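Local coordinates for Lmo2119 protein (Listeria monocytogenes serovar 1/2a, PDB 5HQH) that is of unknown function, the piece described here being a YbbR-like domain from a longer protein that carries a signal sequence, at residues Val36-Ser41 against Leu83-Asn88; Asp55-Ala60 against Gln75-Ser80. All blocks are in the same frame, centred on the assembly; numbering follows the deposited sequence. Where two conformers were deposited one is given.

In this YbbR-like domain one mixed sheet supplies both contacts, and one hydrophobic interior lies between them. Contact 2, the hairpin pairing of Asp55-Ala60 with Gln75-Ser80, is nested in sequence inside the loop that contact 1, Val36-Ser41 against Leu83-Asn88, closes; their centres are about 10 Å apart. Valines do most of the joining: Val87 CG2 lies 3.6 Å from Val76 CG2, and Val38 CG2 is 3.7 Å from Val58 CG2. Leu40 CD1 reaches the ring of Phe56 at CE2, 4.0 Å away. Strands 68-77 and 84-98 are successive in the chain and neighbours in the sheet, so contact 1 and contact 2 are joined through that pair of strands as well as through their side chains.

Contact 1 of 2, residues Val36-Ser41 against Leu83-Asn88; sequences VTVTLS and LKVKVN
With CG1 of both Val38 (chi1 177°) and Val85 (chi1 -175°) trans to the backbone nitrogen, the two methyls meet at 3.7 Å on the diagonal between two non-hydrogen-bonded antiparallel pairs, Val38 with Val87 and Leu40 with Val85. Leu40 lies beside Val85 and points the same way; its CD2 settles against Val85 CG2 at 3.5 Å, so that Val85 is touched on both its branches. Val36 brings CG2 to Val87 CG1, 3.6 Å away, the two side chains crossing at a slant. Val38, Leu40, Val85 and Val87 make one face of the pairing apolar, and Val36 leans in toward the partner strand at its end.

On the other face the side chains end in polar groups, and the lysines pack through their methylenes. Lys86 CG is placed between its own N and carbonyl carbon (chi1 56°), and from there the extended chain runs alongside Thr39, with CG 3.9 Å from Thr39 CB. Ser41 OG rests 3.4 Å from Lys84 CB, and a water that donates to Lys84 O also makes a weak bond to this hydroxyl. Between the faces, reciprocal backbone bonds join Thr37 with Asn88, Thr39 with Lys86 and Ser41 with Lys84. The straightest runs from Thr37 N to Asn88 O at 3.0 Å, although its donor is tilted from the carbonyl plane.

Within the sheet, strand 35-42 is held on its other edge by strand 9-21, which bonds to the backbone of Val36, Val38 and Leu40. Leu74 of strand 68-77 packs on Val87, while helix 44-53 receives Leu83 on Ile46, Val47 and Ala50.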
ATOM      1  N   VAL A  36       2.227  -2.217   7.046  1.00 10.09           N
ATOM      2  CA  VAL A  36       1.908  -3.580   6.681  1.00 10.42           C
ATOM      3  C   VAL A  36       3.175  -4.414   6.615  1.00 10.11           C
ATOM      4  O   VAL A  36       4.314  -3.902   6.729  1.00 10.14           O
ATOM      5  CB  VAL A  36       1.145  -3.639   5.334  1.00 10.69           C
ATOM      6  CG1 VAL A  36      -0.155  -2.904   5.454  1.00 11.44           C
ATOM      7  CG2 VAL A  36       1.986  -3.052   4.202  1.00 10.99           C
ATOM      8  N   THR A  37       2.995  -5.701   6.394  1.00 10.47           N
ATOM      9  CA  THR A  37       4.120  -6.611   6.214  1.00 11.34           C
ATOM     10  C   THR A  37       4.244  -6.993   4.746  1.00 11.41           C
ATOM     11  O   THR A  37       3.272  -7.421   4.128  1.00 11.44           O
ATOM     12  CB  THR A  37       3.927  -7.894   7.050  1.00 12.57           C
ATOM     13  OG1 THR A  37       3.766  -7.533   8.423  1.00 15.03           O
ATOM     14  CG2 THR A  37       5.076  -8.852   6.913  1.00 13.50           C
ATOM     15  N   VAL A  38       5.450  -6.883   4.185  1.00 11.17           N
ATOM     16  CA  VAL A  38       5.665  -7.199   2.776  1.00 11.58           C
ATOM     17  C   VAL A  38       6.609  -8.356   2.635  1.00 12.20           C
ATOM     18  O   VAL A  38       7.643  -8.390   3.309  1.00 13.21           O
ATOM     19  CB  VAL A  38       6.265  -5.980   2.015  1.00 12.08           C
ATOM     20  CG1 VAL A  38       6.554  -6.315   0.562  1.00 13.14           C
ATOM     21  CG2 VAL A  38       5.296  -4.813   2.068  1.00 11.84           C
ATOM     22  N   THR A  39       6.245  -9.340   1.813  1.00 12.29           N
ATOM     23  CA  THR A  39       7.114 -10.469   1.540  1.00 13.15           C
ATOM     24  C   THR A  39       7.632 -10.356   0.107  1.00 13.51           C
ATOM     25  O   THR A  39       6.856 -10.157  -0.825  1.00 14.00           O
ATOM     26  CB  THR A  39       6.372 -11.811   1.692  1.00 14.01           C
ATOM     27  OG1 THR A  39       5.843 -11.901   3.005  1.00 15.03           O
ATOM     28  CG2 THR A  39       7.306 -12.980   1.443  1.00 15.13           C
ATOM     29  N   LEU A  40       8.950 -10.452  -0.034  1.00 14.62           N
ATOM     30  CA  LEU A  40       9.659 -10.348  -1.320  1.00 15.37           C
ATOM     31  C   LEU A  40      10.394 -11.632  -1.593  1.00 15.90           C
ATOM     32  O   LEU A  40      11.033 -12.135  -0.681  1.00 15.78           O
ATOM     33  CB  LEU A  40      10.732  -9.263  -1.247  1.00 17.25           C
ATOM     34  CG  LEU A  40      10.283  -7.855  -0.900  1.00 18.00           C
ATOM     35  CD1 LEU A  40      11.493  -6.933  -0.843  1.00 19.95           C
ATOM     36  CD2 LEU A  40       9.273  -7.369  -1.908  1.00 19.03           C
ATOM     37  N   SER A  41      10.346 -12.123  -2.831  1.00 15.27           N
ATOM     38  CA  SER A  41      11.152 -13.292  -3.206  1.00 16.25           C
ATOM     39  C   SER A  41      11.701 -13.101  -4.613  1.00 15.61           C
ATOM     40  O   SER A  41      11.062 -12.480  -5.469  1.00 15.56           O
ATOM     41  CB  SER A  41      10.356 -14.573  -3.082  1.00 18.66           C
ATOM     42  OG  SER A  41       9.355 -14.633  -4.042  1.00 22.31           O
ATOM     43  N   LEU A  83      11.137  -9.468  -8.868  1.00 13.59           N
ATOM     44  CA  LEU A  83      10.608  -9.902  -7.556  1.00 14.06           C
ATOM     45  C   LEU A  83       9.146 -10.313  -7.551  1.00 14.66           C
ATOM     46  O   LEU A  83       8.329  -9.784  -8.320  1.00 15.28           O
ATOM     47  CB  LEU A  83      10.759  -8.781  -6.526  1.00 13.78           C
ATOM     48  CG  LEU A  83      12.187  -8.346  -6.251  1.00 14.45           C
ATOM     49  CD1 LEU A  83      12.222  -7.270  -5.182  1.00 14.70           C
ATOM     50  CD2 LEU A  83      13.077  -9.521  -5.831  1.00 15.74           C
ATOM     51  N   LYS A  84       8.831 -11.304  -6.722  1.00 15.46           N
ATOM     52  CA  LYS A  84       7.431 -11.680  -6.434  1.00 16.46           C
ATOM     53  C   LYS A  84       7.156 -10.957  -5.118  1.00 14.92           C
ATOM     54  O   LYS A  84       7.978 -11.005  -4.205  1.00 14.99           O
ATOM     55  CB  LYS A  84       7.244 -13.179  -6.252  1.00 19.30           C
ATOM     56  CG  LYS A  84       7.370 -14.028  -7.516  1.00 22.42           C
ATOM     57  CD  LYS A  84       7.104 -15.511  -7.227  1.00 25.22           C
ATOM     58  CE  LYS A  84       7.526 -16.410  -8.385  1.00 28.04           C
ATOM     59  NZ  LYS A  84       7.177 -17.841  -8.142  1.00 30.46           N
ATOM     60  N   VAL A  85       6.022 -10.277  -5.028  1.00 14.49           N
ATOM     61  CA  VAL A  85       5.707  -9.487  -3.850  1.00 14.24           C
ATOM     62  C   VAL A  85       4.292  -9.736  -3.367  1.00 13.83           C
ATOM     63  O   VAL A  85       3.366  -9.843  -4.182  1.00 15.08           O
ATOM     64  CB  VAL A  85       5.851  -7.960  -4.150  1.00 15.30           C
ATOM     65  CG1 VAL A  85       5.654  -7.144  -2.899  1.00 16.31           C
ATOM     66  CG2 VAL A  85       7.209  -7.653  -4.779  1.00 16.58           C
ATOM     67  N   LYS A  86       4.123  -9.838  -2.050  1.00 12.97           N
ATOM     68  CA  LYS A  86       2.753  -9.907  -1.487  1.00 13.27           C
ATOM     69  C   LYS A  86       2.725  -9.064  -0.230  1.00 12.34           C
ATOM     70  O   LYS A  86       3.745  -8.852   0.435  1.00 12.70           O
ATOM     71  CB  LYS A  86       2.194 -11.302  -1.224  1.00 14.90           C
ATOM     72  CG  LYS A  86       3.064 -12.130  -0.327  1.00 15.52           C
ATOM     73  CD  LYS A  86       2.393 -13.452   0.015  1.00 16.92           C
ATOM     74  CE  LYS A  86       3.393 -14.349   0.710  1.00 17.66           C
ATOM     75  NZ  LYS A  86       2.747 -15.542   1.336  1.00 19.01           N
ATOM     76  N   VAL A  87       1.544  -8.575   0.085  1.00 11.59           N
ATOM     77  CA  VAL A  87       1.359  -7.645   1.165  1.00 11.16           C
ATOM     78  C   VAL A  87       0.345  -8.247   2.130  1.00 11.40           C
ATOM     79  O   VAL A  87      -0.674  -8.839   1.692  1.00 12.00           O
ATOM     80  CB  VAL A  87       0.810  -6.321   0.611  1.00 10.57           C
ATOM     81  CG1 VAL A  87       0.636  -5.296   1.703  1.00 10.23           C
ATOM     82  CG2 VAL A  87       1.703  -5.769  -0.499  1.00 10.41           C
ATOM     83  N   ASN A  88       0.601  -8.096   3.425  1.00 11.60           N
ATOM     84  CA  ASN A  88      -0.298  -8.602   4.472  1.00 12.62           C
ATOM     85  C   ASN A  88      -0.629  -7.464   5.433  1.00 12.36           C
ATOM     86  O   ASN A  88       0.295  -6.965   6.110  1.00 12.24           O
ATOM     87  CB  ASN A  88       0.397  -9.722   5.242  1.00 13.77           C
ATOM     88  CG  ASN A  88      -0.422 -10.237   6.407  1.00 15.13           C
ATOM     89  OD1 ASN A  88      -1.618 -10.036   6.445  1.00 17.24           O
ATOM     90  ND2 ASN A  88       0.240 -10.828   7.375  1.00 16.14           N
TER
HETATM   91  O   HOH W   1       6.990 -13.050  -2.272  1.00 36.18           O

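Contact 2 of 2, residues Asp55-Ala60 against Gln75-Ser80; sequences DFTVYA and QVKDVS
Tyr59 lays one ring face over Gln75 in this antiparallel beta hairpin, formed by strands 57-61 and 68-77. Gln75 CB sits 3.7 Å from the ring centroid, 20° off the normal, a CH-pi contact. Beyond it the glutamine amide is turned 39° from the ring plane, and a water bonded to both Tyr59 OH and Gln75 NE2 joins their ends. In the Lys77 conformer described, one of two deposited, the side chain runs at about a right angle to that of Tyr59, its CG 3.5 Å from Tyr59 CE1. What brings the ring over this neighbouring strand is chi1 of 64°, which sets CG between the backbone N and carbonyl carbon.

Behind these side chains, paired backbone bonds fix the register: Thr57 with Lys77 and Tyr59 with Gln75, flanking Val58 opposite Val76. On the other face Val76 turns inward to Val85 of strand 84-98, and Val58 to Val36. Strand 9-21 runs along the far edge of strand 57-61, and its Tyr21 ring meets that of Tyr59.

Where the pairing ends, two waters link the carboxylate of Asp55 to Asp78 O, one of them weakly at the Asp55 end. Thr57 OG1 donates to the anti lone pair of Asp78 OD2 at 2.8 Å; in that same Lys77 conformer NZ also reaches this oxygen, on the syn side, as a salt bridge.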
ATOM      1  N   ASP A  55      12.966   0.876  -1.127  1.00 12.90           N
ATOM      2  CA  ASP A  55      12.587   1.900  -2.097  1.00 13.82           C
ATOM      3  C   ASP A  55      11.345   1.553  -2.920  1.00 14.68           C
ATOM      4  O   ASP A  55      10.931   2.330  -3.801  1.00 18.95           O
ATOM      5  CB  ASP A  55      13.784   2.350  -2.960  1.00 14.94           C
ATOM      6  CG  ASP A  55      14.470   1.232  -3.694  1.00 15.57           C
ATOM      7  OD1 ASP A  55      14.307   0.034  -3.377  1.00 14.15           O
ATOM      8  OD2 ASP A  55      15.259   1.551  -4.589  1.00 18.89           O
ATOM      9  N   PHE A  56      10.746   0.405  -2.633  1.00 12.34           N
ATOM     10  CA  PHE A  56       9.433   0.064  -3.214  1.00 12.25           C
ATOM     11  C   PHE A  56       8.384   0.813  -2.412  1.00 11.94           C
ATOM     12  O   PHE A  56       8.646   1.286  -1.298  1.00 12.12           O
ATOM     13  CB  PHE A  56       9.174  -1.420  -3.186  1.00 11.95           C
ATOM     14  CG  PHE A  56       9.343  -2.052  -1.820  1.00 12.00           C
ATOM     15  CD1 PHE A  56       8.269  -2.120  -0.946  1.00 13.33           C
ATOM     16  CD2 PHE A  56      10.571  -2.571  -1.393  1.00 12.46           C
ATOM     17  CE1 PHE A  56       8.429  -2.653   0.318  1.00 12.77           C
ATOM     18  CE2 PHE A  56      10.728  -3.098  -0.138  1.00 12.82           C
ATOM     19  CZ  PHE A  56       9.634  -3.164   0.724  1.00 13.17           C
ATOM     20  N   THR A  57       7.196   0.928  -2.991  1.00 10.62           N
ATOM     21  CA  THR A  57       6.106   1.717  -2.411  1.00 10.35           C
ATOM     22  C   THR A  57       4.840   0.921  -2.371  1.00  9.14           C
ATOM     23  O   THR A  57       4.373   0.491  -3.413  1.00  8.92           O
ATOM     24  CB  THR A  57       5.852   2.955  -3.282  1.00 10.80           C
ATOM     25  OG1 THR A  57       7.076   3.723  -3.380  1.00 14.15           O
ATOM     26  CG2 THR A  57       4.728   3.793  -2.734  1.00 11.89           C
ATOM     27  N   VAL A  58       4.287   0.695  -1.165  1.00  8.78           N
ATOM     28  CA  VAL A  58       2.993   0.044  -0.995  1.00  8.35           C
ATOM     29  C   VAL A  58       1.953   1.152  -0.935  1.00  7.77           C
ATOM     30  O   VAL A  58       2.165   2.152  -0.255  1.00  8.85           O
ATOM     31  CB  VAL A  58       2.922  -0.775   0.303  1.00  8.70           C
ATOM     32  CG1 VAL A  58       1.559  -1.440   0.438  1.00  9.22           C
ATOM     33  CG2 VAL A  58       4.027  -1.817   0.330  1.00  9.60           C
ATOM     34  N   TYR A  59       0.874   0.988  -1.693  1.00  7.63           N
ATOM     35  CA  TYR A  59      -0.134   2.026  -1.762  1.00  7.90           C
ATOM     36  C   TYR A  59      -1.552   1.512  -1.917  1.00  8.07           C
ATOM     37  O   TYR A  59      -1.803   0.446  -2.474  1.00  8.47           O
ATOM     38  CB  TYR A  59       0.177   2.996  -2.897  1.00  7.95           C
ATOM     39  CG  TYR A  59       0.155   2.434  -4.318  1.00  7.96           C
ATOM     40  CD1 TYR A  59       1.239   1.723  -4.807  1.00  7.93           C
ATOM     41  CD2 TYR A  59      -0.899   2.694  -5.201  1.00  8.81           C
ATOM     42  CE1 TYR A  59       1.255   1.238  -6.090  1.00  8.29           C
ATOM     43  CE2 TYR A  59      -0.870   2.211  -6.507  1.00  8.54           C
ATOM     44  CZ  TYR A  59       0.224   1.507  -6.949  1.00  8.67           C
ATOM     45  OH  TYR A  59       0.253   1.065  -8.262  1.00  9.42           O
ATOM     46  N   ALA A  60      -2.476   2.348  -1.435  1.00  9.20           N
ATOM     47  CA  ALA A  60      -3.912   2.198  -1.649  1.00 10.10           C
ATOM     48  C   ALA A  60      -4.287   3.333  -2.604  1.00 10.11           C
ATOM     49  O   ALA A  60      -4.180   4.507  -2.254  1.00 10.53           O
ATOM     50  CB  ALA A  60      -4.710   2.299  -0.339  1.00 11.29           C
ATOM     51  N   GLN A  75      -1.421  -2.211  -3.440  1.00  9.19           N
ATOM     52  CA  GLN A  75      -0.551  -2.401  -4.608  1.00  9.37           C
ATOM     53  C   GLN A  75       0.886  -2.088  -4.243  1.00  8.90           C
ATOM     54  O   GLN A  75       1.143  -1.438  -3.229  1.00  8.54           O
ATOM     55  CB  GLN A  75      -1.031  -1.516  -5.738  1.00  9.58           C
ATOM     56  CG  GLN A  75      -2.412  -1.869  -6.263  1.00  9.96           C
ATOM     57  CD  GLN A  75      -2.862  -0.916  -7.330  1.00 10.17           C
ATOM     58  OE1 GLN A  75      -3.676   0.002  -7.089  1.00 11.87           O
ATOM     59  NE2 GLN A  75      -2.299  -1.058  -8.501  1.00  9.79           N
ATOM     60  N   VAL A  76       1.807  -2.486  -5.121  1.00  8.83           N
ATOM     61  CA  VAL A  76       3.232  -2.217  -4.932  1.00  9.10           C
ATOM     62  C   VAL A  76       3.811  -1.695  -6.238  1.00  8.99           C
ATOM     63  O   VAL A  76       3.565  -2.242  -7.331  1.00  9.16           O
ATOM     64  CB  VAL A  76       4.029  -3.436  -4.467  1.00 10.14           C
ATOM     65  CG1 VAL A  76       5.472  -3.035  -4.144  1.00 10.46           C
ATOM     66  CG2 VAL A  76       3.356  -4.119  -3.290  1.00 10.53           C
ATOM     67  N   LYS A  77       4.557  -0.597  -6.151  0.70  8.60           N
ATOM     68  CA  LYS A  77       5.239  -0.014  -7.306  0.70  8.82           C
ATOM     69  C   LYS A  77       6.665   0.337  -6.909  0.70  8.95           C
ATOM     70  O   LYS A  77       7.077   0.143  -5.772  0.70  8.66           O
ATOM     71  CB  LYS A  77       4.478   1.189  -7.880  0.70  9.08           C
ATOM     72  CG  LYS A  77       4.443   2.427  -6.992  0.70  9.42           C
ATOM     73  CD  LYS A  77       3.546   3.504  -7.596  0.70 10.03           C
ATOM     74  CE  LYS A  77       3.679   4.860  -6.901  0.70 10.93           C
ATOM     75  NZ  LYS A  77       4.956   5.573  -7.252  0.70 11.83           N
ATOM     76  N   ASP A  78       7.410   0.822  -7.873  1.00  9.28           N
ATOM     77  CA  ASP A  78       8.824   1.190  -7.674  1.00 10.15           C
ATOM     78  C   ASP A  78       9.632  -0.040  -7.200  1.00  9.94           C
ATOM     79  O   ASP A  78      10.503   0.052  -6.334  1.00 10.64           O
ATOM     80  CB  ASP A  78       8.993   2.370  -6.709  1.00 11.35           C
ATOM     81  CG  ASP A  78       8.081   3.545  -7.035  1.00 12.31           C
ATOM     82  OD1 ASP A  78       7.991   3.884  -8.215  1.00 15.01           O
ATOM     83  OD2 ASP A  78       7.445   4.086  -6.116  1.00 13.87           O
ATOM     84  N   VAL A  79       9.317  -1.193  -7.779  1.00 10.04           N
ATOM     85  CA  VAL A  79       9.873  -2.473  -7.335  1.00 11.21           C
ATOM     86  C   VAL A  79      10.368  -3.225  -8.555  1.00 11.25           C
ATOM     87  O   VAL A  79       9.763  -3.165  -9.606  1.00 11.78           O
ATOM     88  CB  VAL A  79       8.779  -3.271  -6.561  1.00 12.10           C
ATOM     89  CG1 VAL A  79       7.602  -3.659  -7.460  1.00 12.52           C
ATOM     90  CG2 VAL A  79       9.366  -4.487  -5.862  1.00 13.09           C
ATOM     91  N   SER A  80      11.511  -3.909  -8.419  1.00 11.79           N
ATOM     92  CA  SER A  80      12.084  -4.666  -9.521  1.00 12.22           C
ATOM     93  C   SER A  80      11.096  -5.657 -10.114  1.00 12.72           C
ATOM     94  O   SER A  80      10.382  -6.348  -9.402  1.00 12.29           O
ATOM     95  CB  SER A  80      13.289  -5.458  -9.042  1.00 12.63           C
ATOM     96  OG  SER A  80      13.769  -6.334 -10.059  1.00 13.68           O
TER
HETATM   97  O   HOH W   2      12.365  -1.541  -4.737  1.00 16.79           O
HETATM   98  O   HOH W   3      12.769   1.731  -6.735  1.00 34.34           O
HETATM   99  O   HOH W   4      -1.792   1.239 -10.044  1.00  9.72           O